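Local coordinates for sulfate adenylyltransferase (Allochromatium vinosum, PDB 4DNX), which catalyses the formation of adenosine 5'-phosphosulfate and diphosphate from ATP and sulfate, the first step from sulfate to sulfite, at residues L387-Y390 with Y391-L394; G361-V364 with R365-L368; M204-A207 with H208-C212. One frame throughout, in Å; residues are numbered along the deposited sequence.

Interaction 1. Residues L387-Y390 with Y391-L394; sequences LMDY and YRSL
The rings of Y390 and Y391 are neighbours, tilted 52° against each other with centroids 5.2 Å apart. CD2 of Y390 comes over one face of the Y391 ring near its rim. With CG of Y390 anti to the backbone N (chi1 162°), its ring leans past the backbone N of Y391 and on to L394. There CE1 of Y390 lies 3.7 Å from CD2 of L394, and the other methyl of L394 sits near the phenol oxygen. An alanine in place of Y390 would probably strip the Y391 face of this cover and leave the L394 methyls without their ring. D389 and R392 run side by side. R392 NH2 donates to D389 OD1 at 2.8 Å, within the guanidinium plane, as a salt bridge; the carboxylate itself is turned 72° from that plane. M388 O lies over one guanidinium face. S393 OG gives its proton to Y390 O at 2.8 Å, in the carbonyl plane on a lone pair. L387 and Y391 also pack on L368 of helix 361-369. The arrangement is that of the C-terminal part of an amphipathic helix, 381-393, with a salt bridge three residues apart on its exposed side.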
ATOM      1  N   LEU A 387      21.532   5.062  11.317  1.00 20.08           N
ATOM      2  CA  LEU A 387      21.433   6.463  11.775  1.00 20.70           C
ATOM      3  C   LEU A 387      22.781   7.212  11.684  1.00 21.41           C
ATOM      4  O   LEU A 387      22.831   8.376  11.246  1.00 21.75           O
ATOM      5  CB  LEU A 387      20.828   6.522  13.181  1.00 20.94           C
ATOM      6  CG  LEU A 387      19.348   6.066  13.129  1.00 23.09           C
ATOM      7  CD1 LEU A 387      18.801   5.806  14.502  1.00 23.31           C
ATOM      8  CD2 LEU A 387      18.502   7.130  12.379  1.00 25.36           C
ATOM      9  N   MET A 388      23.886   6.569  12.063  1.00 21.91           N
ATOM     10  CA  MET A 388      25.193   7.249  12.005  1.00 23.71           C
ATOM     11  C   MET A 388      25.566   7.581  10.578  1.00 24.83           C
ATOM     12  O   MET A 388      26.157   8.636  10.313  1.00 24.86           O
ATOM     13  CB  MET A 388      26.294   6.412  12.651  1.00 25.07           C
ATOM     14  CG  MET A 388      26.165   6.477  14.143  1.00 26.00           C
ATOM     15  SD  MET A 388      27.479   5.684  15.026  1.00 30.39           S
ATOM     16  CE  MET A 388      27.065   3.981  14.626  1.00 27.91           C
ATOM     17  N   ASP A 389      25.189   6.689   9.658  1.00 24.82           N
ATOM     18  CA  ASP A 389      25.512   6.875   8.246  1.00 27.40           C
ATOM     19  C   ASP A 389      24.725   8.059   7.724  1.00 26.60           C
ATOM     20  O   ASP A 389      25.299   8.891   6.994  1.00 28.51           O
ATOM     21  CB  ASP A 389      25.208   5.615   7.419  1.00 29.23           C
ATOM     22  CG  ASP A 389      26.290   4.539   7.560  1.00 31.87           C
ATOM     23  OD1 ASP A 389      27.305   4.755   8.247  1.00 32.40           O
ATOM     24  OD2 ASP A 389      26.088   3.437   7.009  1.00 36.09           O
ATOM     25  N   TYR A 390      23.460   8.156   8.150  1.00 25.02           N
ATOM     26  CA  TYR A 390      22.601   9.277   7.811  1.00 24.26           C
ATOM     27  C   TYR A 390      23.213  10.591   8.328  1.00 25.90           C
ATOM     28  O   TYR A 390      23.412  11.522   7.545  1.00 25.33           O
ATOM     29  CB  TYR A 390      21.185   9.098   8.335  1.00 22.94           C
ATOM     30  CG  TYR A 390      20.432  10.396   8.370  1.00 24.12           C
ATOM     31  CD1 TYR A 390      20.092  11.041   7.181  1.00 24.76           C
ATOM     32  CD2 TYR A 390      20.116  11.007   9.588  1.00 24.20           C
ATOM     33  CE1 TYR A 390      19.415  12.264   7.190  1.00 25.74           C
ATOM     34  CE2 TYR A 390      19.435  12.232   9.618  1.00 25.89           C
ATOM     35  CZ  TYR A 390      19.088  12.844   8.412  1.00 28.10           C
ATOM     36  OH  TYR A 390      18.405  14.042   8.421  1.00 30.57           O
ATOM     37  N   TYR A 391      23.509  10.673   9.627  1.00 24.48           N
ATOM     38  CA  TYR A 391      24.057  11.944  10.161  1.00 26.61           C
ATOM     39  C   TYR A 391      25.363  12.348   9.508  1.00 28.59           C
ATOM     40  O   TYR A 391      25.617  13.555   9.276  1.00 29.02           O
ATOM     41  CB  TYR A 391      24.226  11.896  11.687  1.00 26.33           C
ATOM     42  CG  TYR A 391      22.930  11.923  12.447  1.00 24.38           C
ATOM     43  CD1 TYR A 391      22.031  13.022  12.344  1.00 24.09           C
ATOM     44  CD2 TYR A 391      22.587  10.867  13.298  1.00 23.68           C
ATOM     45  CE1 TYR A 391      20.841  13.037  13.056  1.00 23.93           C
ATOM     46  CE2 TYR A 391      21.380  10.858  13.997  1.00 22.78           C
ATOM     47  CZ  TYR A 391      20.513  11.950  13.879  1.00 22.89           C
ATOM     48  OH  TYR A 391      19.343  11.987  14.573  1.00 22.42           O
ATOM     49  N   ARG A 392      26.221  11.364   9.219  1.00 28.86           N
ATOM     50  CA  ARG A 392      27.507  11.652   8.580  1.00 33.60           C
ATOM     51  C   ARG A 392      27.320  12.179   7.134  1.00 34.67           C
ATOM     52  O   ARG A 392      28.147  12.945   6.656  1.00 38.06           O
ATOM     53  CB  ARG A 392      28.414  10.406   8.620  1.00 35.62           C
ATOM     54  CG  ARG A 392      29.891  10.611   8.236  1.00 42.95           C
ATOM     55  CD  ARG A 392      30.741   9.339   8.488  1.00 46.06           C
ATOM     56  NE  ARG A 392      29.925   8.126   8.649  1.00 50.46           N
ATOM     57  CZ  ARG A 392      29.707   7.487   9.805  1.00 50.52           C
ATOM     58  NH1 ARG A 392      30.254   7.914  10.944  1.00 51.21           N
ATOM     59  NH2 ARG A 392      28.942   6.402   9.818  1.00 48.62           N
ATOM     60  N   SER A 393      26.255  11.756   6.457  1.00 34.38           N
ATOM     61  CA  SER A 393      25.978  12.154   5.064  1.00 37.33           C
ATOM     62  C   SER A 393      25.624  13.633   4.873  1.00 39.39           C
ATOM     63  O   SER A 393      25.803  14.170   3.771  1.00 41.30           O
ATOM     64  CB  SER A 393      24.882  11.263   4.442  1.00 34.78           C
ATOM     65  OG  SER A 393      23.554  11.666   4.798  1.00 35.41           O
ATOM     66  N   LEU A 394      25.150  14.280   5.942  1.00 37.68           N
ATOM     67  CA  LEU A 394      24.627  15.648   5.887  1.00 37.56           C
ATOM     68  C   LEU A 394      25.735  16.668   5.655  1.00 40.24           C
ATOM     69  O   LEU A 394      26.833  16.497   6.162  1.00 38.78           O
ATOM     70  CB  LEU A 394      23.821  15.972   7.157  1.00 37.90           C
ATOM     71  CG  LEU A 394      22.601  15.060   7.407  1.00 35.41           C
ATOM     72  CD1 LEU A 394      21.892  15.321   8.738  1.00 35.30           C
ATOM     73  CD2 LEU A 394      21.575  15.113   6.261  1.00 35.23           C
TER

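Interaction 2. Residues G361-V364 with R365-L368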
ATOM      1  N   GLY A 361      16.304   9.040  25.127  1.00 22.14           N
ATOM      2  CA  GLY A 361      16.197   9.086  23.668  1.00 20.96           C
ATOM      3  C   GLY A 361      16.983  10.294  23.152  1.00 21.86           C
ATOM      4  O   GLY A 361      17.576  10.238  22.084  1.00 22.05           O
ATOM      5  N   THR A 362      17.035  11.356  23.945  1.00 22.51           N
ATOM      6  CA  THR A 362      17.766  12.536  23.536  1.00 23.10           C
ATOM      7  C   THR A 362      19.257  12.234  23.500  1.00 23.45           C
ATOM      8  O   THR A 362      19.941  12.596  22.533  1.00 23.56           O
ATOM      9  CB  THR A 362      17.470  13.752  24.464  1.00 25.36           C
ATOM     10  OG1 THR A 362      16.117  14.155  24.214  1.00 28.58           O
ATOM     11  CG2 THR A 362      18.422  14.919  24.190  1.00 26.70           C
ATOM     12  N   ARG A 363      19.759  11.619  24.565  1.00 22.51           N
ATOM     13  CA  ARG A 363      21.166  11.246  24.621  1.00 23.49           C
ATOM     14  C   ARG A 363      21.566  10.266  23.490  1.00 22.09           C
ATOM     15  O   ARG A 363      22.647  10.405  22.918  1.00 22.57           O
ATOM     16  CB  ARG A 363      21.538  10.681  25.986  1.00 24.45           C
ATOM     17  CG  ARG A 363      21.624  11.732  27.083  1.00 26.99           C
ATOM     18  CD  ARG A 363      22.806  12.668  26.893  1.00 29.27           C
ATOM     19  NE  ARG A 363      24.061  11.944  27.070  1.00 30.87           N
ATOM     20  CZ  ARG A 363      25.058  11.881  26.176  1.00 32.25           C
ATOM     21  NH1 ARG A 363      24.985  12.505  24.993  1.00 31.96           N
ATOM     22  NH2 ARG A 363      26.131  11.166  26.456  1.00 32.03           N
ATOM     23  N   VAL A 364      20.718   9.280  23.194  1.00 21.92           N
ATOM     24  CA  VAL A 364      20.969   8.358  22.076  1.00 21.04           C
ATOM     25  C   VAL A 364      21.131   9.120  20.741  1.00 20.92           C
ATOM     26  O   VAL A 364      22.088   8.899  19.998  1.00 20.40           O
ATOM     27  CB  VAL A 364      19.841   7.278  21.985  1.00 20.62           C
ATOM     28  CG1 VAL A 364      19.904   6.488  20.671  1.00 21.17           C
ATOM     29  CG2 VAL A 364      19.927   6.326  23.183  1.00 21.88           C
ATOM     30  N   ARG A 365      20.232  10.066  20.500  1.00 20.33           N
ATOM     31  CA  ARG A 365      20.256  10.855  19.269  1.00 21.09           C
ATOM     32  C   ARG A 365      21.549  11.698  19.195  1.00 21.82           C
ATOM     33  O   ARG A 365      22.193  11.785  18.135  1.00 22.60           O
ATOM     34  CB  ARG A 365      19.027  11.759  19.234  1.00 22.42           C
ATOM     35  CG  ARG A 365      18.743  12.409  17.904  1.00 26.29           C
ATOM     36  CD  ARG A 365      19.155  13.867  17.910  1.00 29.03           C
ATOM     37  NE  ARG A 365      18.528  14.657  18.985  1.00 33.47           N
ATOM     38  CZ  ARG A 365      19.104  15.717  19.574  1.00 34.42           C
ATOM     39  NH1 ARG A 365      20.306  16.139  19.197  1.00 38.21           N
ATOM     40  NH2 ARG A 365      18.485  16.360  20.554  1.00 35.96           N
ATOM     41  N   GLU A 366      21.926  12.324  20.303  1.00 21.87           N
ATOM     42  CA  GLU A 366      23.169  13.098  20.356  1.00 22.82           C
ATOM     43  C   GLU A 366      24.381  12.219  19.987  1.00 23.45           C
ATOM     44  O   GLU A 366      25.227  12.629  19.182  1.00 23.78           O
ATOM     45  CB  GLU A 366      23.396  13.729  21.744  1.00 24.12           C
ATOM     46  CG  GLU A 366      22.353  14.863  22.059  1.00 24.23           C
ATOM     47  CD  GLU A 366      22.448  15.368  23.497  1.00 25.82           C
ATOM     48  OE1 GLU A 366      21.667  16.290  23.859  1.00 26.91           O
ATOM     49  OE2 GLU A 366      23.305  14.877  24.266  1.00 25.97           O
ATOM     50  N   MET A 367      24.459  11.035  20.592  1.00 22.72           N
ATOM     51  CA  MET A 367      25.586  10.120  20.343  1.00 23.94           C
ATOM     52  C   MET A 367      25.684   9.728  18.855  1.00 23.23           C
ATOM     53  O   MET A 367      26.799   9.792  18.262  1.00 23.70           O
ATOM     54  CB  MET A 367      25.468   8.876  21.232  1.00 24.56           C
ATOM     55  CG  MET A 367      25.864   9.143  22.680  1.00 27.51           C
ATOM     56  SD  MET A 367      25.641   7.614  23.652  1.00 30.78           S
ATOM     57  CE  MET A 367      26.400   7.993  25.208  1.00 32.63           C
ATOM     58  N   LEU A 368      24.539   9.333  18.295  1.00 22.00           N
ATOM     59  CA  LEU A 368      24.435   8.957  16.883  1.00 22.26           C
ATOM     60  C   LEU A 368      24.907  10.089  15.958  1.00 24.22           C
ATOM     61  O   LEU A 368      25.698   9.862  15.037  1.00 24.17           O
ATOM     62  CB  LEU A 368      23.025   8.496  16.508  1.00 20.85           C
ATOM     63  CG  LEU A 368      22.516   7.268  17.268  1.00 20.48           C
ATOM     64  CD1 LEU A 368      21.052   7.089  17.043  1.00 19.26           C
ATOM     65  CD2 LEU A 368      23.291   6.020  16.844  1.00 21.60           C
TER
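E366 OE2 lies at the edge of the R363 guanidinium, 3.0 Å from NH1 and 18° out of the plane. The oxygen uses its anti lone pair, so the salt bridge comes from the side away from OE1. The carboxylate and guanidinium planes are 44° apart. On the far nitrogen of R363, M367 CE approaches NH2 obliquely at 3.4 Å. The R365 guanidinium is placed differently: T362 O stands over one of its faces, offset toward the rim. R363 reaches E366 by folding back. Its chain bends at chi2 and chi3, which also brings CD close to OE2. E366 is extended beyond CG and crosses R363. Its other oxygen, OE1, meets the methyl CG2 of T362 at 3.5 Å. These residues form the first turns of helix 361-369. S360 OG, just before it, is hydrogen-bonded to R363 N. The run from S360 to R365 resembles the SxTxxR-type motif of related nucleotidyltransferases, in which the start of the helix probably faces the nucleotide phosphates. Backbone bonds link G361 to R365, T362 to E366, R363 to M367 and V364 to L368. On the buried side, V364 and L368 point the same way, with CG1 of V364 3.9 Å from CD1 of L368. CG of L368 comes 3.2 Å from V364 O. L368 also packs on A384 of helix 381-393 and on P374.

Interaction 3. Residues M204-A207 with H208-C212; sequences MHRA and HEELC
H208 crosses M204 at about a right angle. Its CB lies 4.2 Å from CG of M204, and its backbone N makes a weak bond to H205 O. The H208 ring meets that of F198, on the strand before the helix. E209 comes next. Its N donates to H205 O at 3.0 Å, the first regular helical bond here, and H205 occupies the N-cap position. CG of E209 is anti to the backbone N (chi1 170°), which carries the carboxylate back along the helix toward its start. OE1 then accepts a bond from a water at 2.8 Å. The same water donates to M204 O and so ties the residue before the cap to the helix. OE1 also touches CG of R206. OE2 is held by salt bridges to K213 and R380. E210 lies alongside R206, and its CG rests 3.0 Å from R206 O. Their ion pair is long, with OE1 of E210 4.0 Å from NE of R206. R206 has a firmer partner in P376 O, bonded to its NH1. L211 N donates to A207 O. C212 closes the run: its SG lies 3.8 Å from the methyl CE of M204. The M204 chain bends at chi3 (65°), which turns CE inward to SG and to H208 O. Helix 206-219 is the crossover of a beta-alpha-beta unit in the Rossmann-like domain. H205 to H208 spell the HxxH motif of nucleotidyltransferases, which in relatives binds the phosphates of the nucleotide. The chemistry is divided: sulfur and methyl groups pack next to the strand, while E209, with water, lysine and arginine around it, probably steadies the helix start that carries the two histidines.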
ATOM      1  N   MET A 204      13.013   3.198  16.433  1.00 14.94           N
ATOM      2  CA  MET A 204      12.802   2.561  17.727  1.00 14.84           C
ATOM      3  C   MET A 204      14.141   1.995  18.203  1.00 15.52           C
ATOM      4  O   MET A 204      14.750   1.171  17.520  1.00 16.24           O
ATOM      5  CB  MET A 204      11.767   1.450  17.570  1.00 15.13           C
ATOM      6  CG  MET A 204      10.344   2.007  17.383  1.00 14.99           C
ATOM      7  SD  MET A 204       9.248   0.668  16.893  1.00 18.02           S
ATOM      8  CE  MET A 204       9.285  -0.369  18.375  1.00 19.03           C
ATOM      9  N   HIS A 205      14.624   2.499  19.343  1.00 15.59           N
ATOM     10  CA  HIS A 205      15.790   1.929  19.983  1.00 15.84           C
ATOM     11  C   HIS A 205      15.378   0.851  20.976  1.00 16.42           C
ATOM     12  O   HIS A 205      14.207   0.406  20.975  1.00 15.30           O
ATOM     13  CB  HIS A 205      16.655   3.063  20.557  1.00 17.10           C
ATOM     14  CG  HIS A 205      17.236   3.887  19.464  1.00 18.32           C
ATOM     15  ND1 HIS A 205      18.245   3.422  18.651  1.00 19.75           N
ATOM     16  CD2 HIS A 205      16.850   5.079  18.949  1.00 18.95           C
ATOM     17  CE1 HIS A 205      18.506   4.322  17.719  1.00 20.50           C
ATOM     18  NE2 HIS A 205      17.683   5.345  17.891  1.00 19.62           N
ATOM     19  N   ARG A 206      16.339   0.348  21.735  1.00 16.96           N
ATOM     20  CA  ARG A 206      16.079  -0.850  22.527  1.00 19.18           C
ATOM     21  C   ARG A 206      14.965  -0.700  23.535  1.00 19.05           C
ATOM     22  O   ARG A 206      14.269  -1.686  23.841  1.00 18.10           O
ATOM     23  CB  ARG A 206      17.366  -1.393  23.161  1.00 21.84           C
ATOM     24  CG  ARG A 206      17.728  -2.671  22.479  1.00 26.01           C
ATOM     25  CD  ARG A 206      18.895  -3.364  23.151  1.00 27.98           C
ATOM     26  NE  ARG A 206      18.413  -4.149  24.282  1.00 32.28           N
ATOM     27  CZ  ARG A 206      19.198  -4.887  25.063  1.00 36.89           C
ATOM     28  NH1 ARG A 206      20.504  -4.929  24.844  1.00 35.68           N
ATOM     29  NH2 ARG A 206      18.680  -5.567  26.077  1.00 37.17           N
ATOM     30  N   ALA A 207      14.779   0.515  24.058  1.00 19.74           N
ATOM     31  CA  ALA A 207      13.732   0.739  25.071  1.00 20.58           C
ATOM     32  C   ALA A 207      12.342   0.501  24.485  1.00 19.41           C
ATOM     33  O   ALA A 207      11.490  -0.136  25.121  1.00 19.55           O
ATOM     34  CB  ALA A 207      13.840   2.154  25.639  1.00 22.02           C
ATOM     35  N   HIS A 208      12.122   1.027  23.283  1.00 17.94           N
ATOM     36  CA  HIS A 208      10.799   0.919  22.641  1.00 18.05           C
ATOM     37  C   HIS A 208      10.604  -0.455  22.087  1.00 17.77           C
ATOM     38  O   HIS A 208       9.493  -0.989  22.141  1.00 15.25           O
ATOM     39  CB  HIS A 208      10.625   1.993  21.563  1.00 20.71           C
ATOM     40  CG  HIS A 208      10.320   3.340  22.146  1.00 27.53           C
ATOM     41  ND1 HIS A 208      10.536   4.519  21.469  1.00 36.42           N
ATOM     42  CD2 HIS A 208       9.826   3.689  23.361  1.00 32.92           C
ATOM     43  CE1 HIS A 208      10.204   5.539  22.245  1.00 38.06           C
ATOM     44  NE2 HIS A 208       9.766   5.061  23.399  1.00 36.06           N
ATOM     45  N   GLU A 209      11.699  -1.059  21.614  1.00 18.26           N
ATOM     46  CA  GLU A 209      11.663  -2.430  21.098  1.00 16.60           C
ATOM     47  C   GLU A 209      11.236  -3.382  22.221  1.00 17.69           C
ATOM     48  O   GLU A 209      10.333  -4.238  22.048  1.00 16.64           O
ATOM     49  CB  GLU A 209      13.065  -2.807  20.603  1.00 17.27           C
ATOM     50  CG  GLU A 209      13.240  -4.270  20.272  1.00 17.65           C
ATOM     51  CD  GLU A 209      14.700  -4.686  20.078  1.00 20.73           C
ATOM     52  OE1 GLU A 209      15.594  -3.849  19.697  1.00 19.95           O
ATOM     53  OE2 GLU A 209      14.960  -5.880  20.321  1.00 21.57           O
ATOM     54  N   GLU A 210      11.884  -3.221  23.370  1.00 17.08           N
ATOM     55  CA  GLU A 210      11.604  -4.077  24.515  1.00 19.56           C
ATOM     56  C   GLU A 210      10.223  -3.803  25.114  1.00 17.94           C
ATOM     57  O   GLU A 210       9.597  -4.704  25.646  1.00 18.23           O
ATOM     58  CB  GLU A 210      12.721  -3.941  25.566  1.00 22.23           C
ATOM     59  CG  GLU A 210      14.116  -4.408  25.050  1.00 29.28           C
ATOM     60  CD  GLU A 210      14.172  -5.886  24.674  1.00 35.62           C
ATOM     61  OE1 GLU A 210      15.051  -6.227  23.845  1.00 44.71           O
ATOM     62  OE2 GLU A 210      13.362  -6.698  25.207  1.00 35.41           O
ATOM     63  N   LEU A 211       9.729  -2.562  25.017  1.00 17.20           N
ATOM     64  CA  LEU A 211       8.392  -2.262  25.481  1.00 18.23           C
ATOM     65  C   LEU A 211       7.364  -3.035  24.675  1.00 16.39           C
ATOM     66  O   LEU A 211       6.442  -3.604  25.263  1.00 17.63           O
ATOM     67  CB  LEU A 211       8.090  -0.783  25.324  1.00 21.03           C
ATOM     68  CG  LEU A 211       6.765  -0.327  25.905  1.00 23.28           C
ATOM     69  CD1 LEU A 211       6.742  -0.617  27.412  1.00 28.34           C
ATOM     70  CD2 LEU A 211       6.664   1.155  25.630  1.00 26.52           C
ATOM     71  N   CYS A 212       7.553  -3.079  23.351  1.00 14.99           N
ATOM     72  CA  CYS A 212       6.661  -3.887  22.478  1.00 14.24           C
ATOM     73  C   CYS A 212       6.716  -5.357  22.883  1.00 15.47           C
ATOM     74  O   CYS A 212       5.665  -6.006  23.003  1.00 15.05           O
ATOM     75  CB  CYS A 212       7.038  -3.732  21.006  1.00 14.72           C
ATOM     76  SG  CYS A 212       6.561  -2.123  20.355  1.00 16.64           S
TER
HETATM   77  O   HOH W   1      15.934  -1.391  18.391  1.00 18.66           O

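How the interactions relate
H205 joins the three contacts. CD1 of L387 in interaction 1 lies 3.6 Å from its CE1. In interaction 2, CG1 of V364 is 3.7 Å from its NE2, and CD1 of L368 is 3.8 Å from CE1. Interactions 1 and 2 also meet directly, where OH of Y391 approaches CG of R365 at 3.4 Å. Their centres are about 13 Å apart, those of 2 and 3 about 15 Å. Helices 361-369 and 381-393 thus pack against the ring of H205, the first histidine of the HxxH motif, whose ND1 is hydrogen-bonded to S379. Its helix and helix 361-369 begin with motifs that probably serve the nucleotide site; interaction 1 is helix packing next to them.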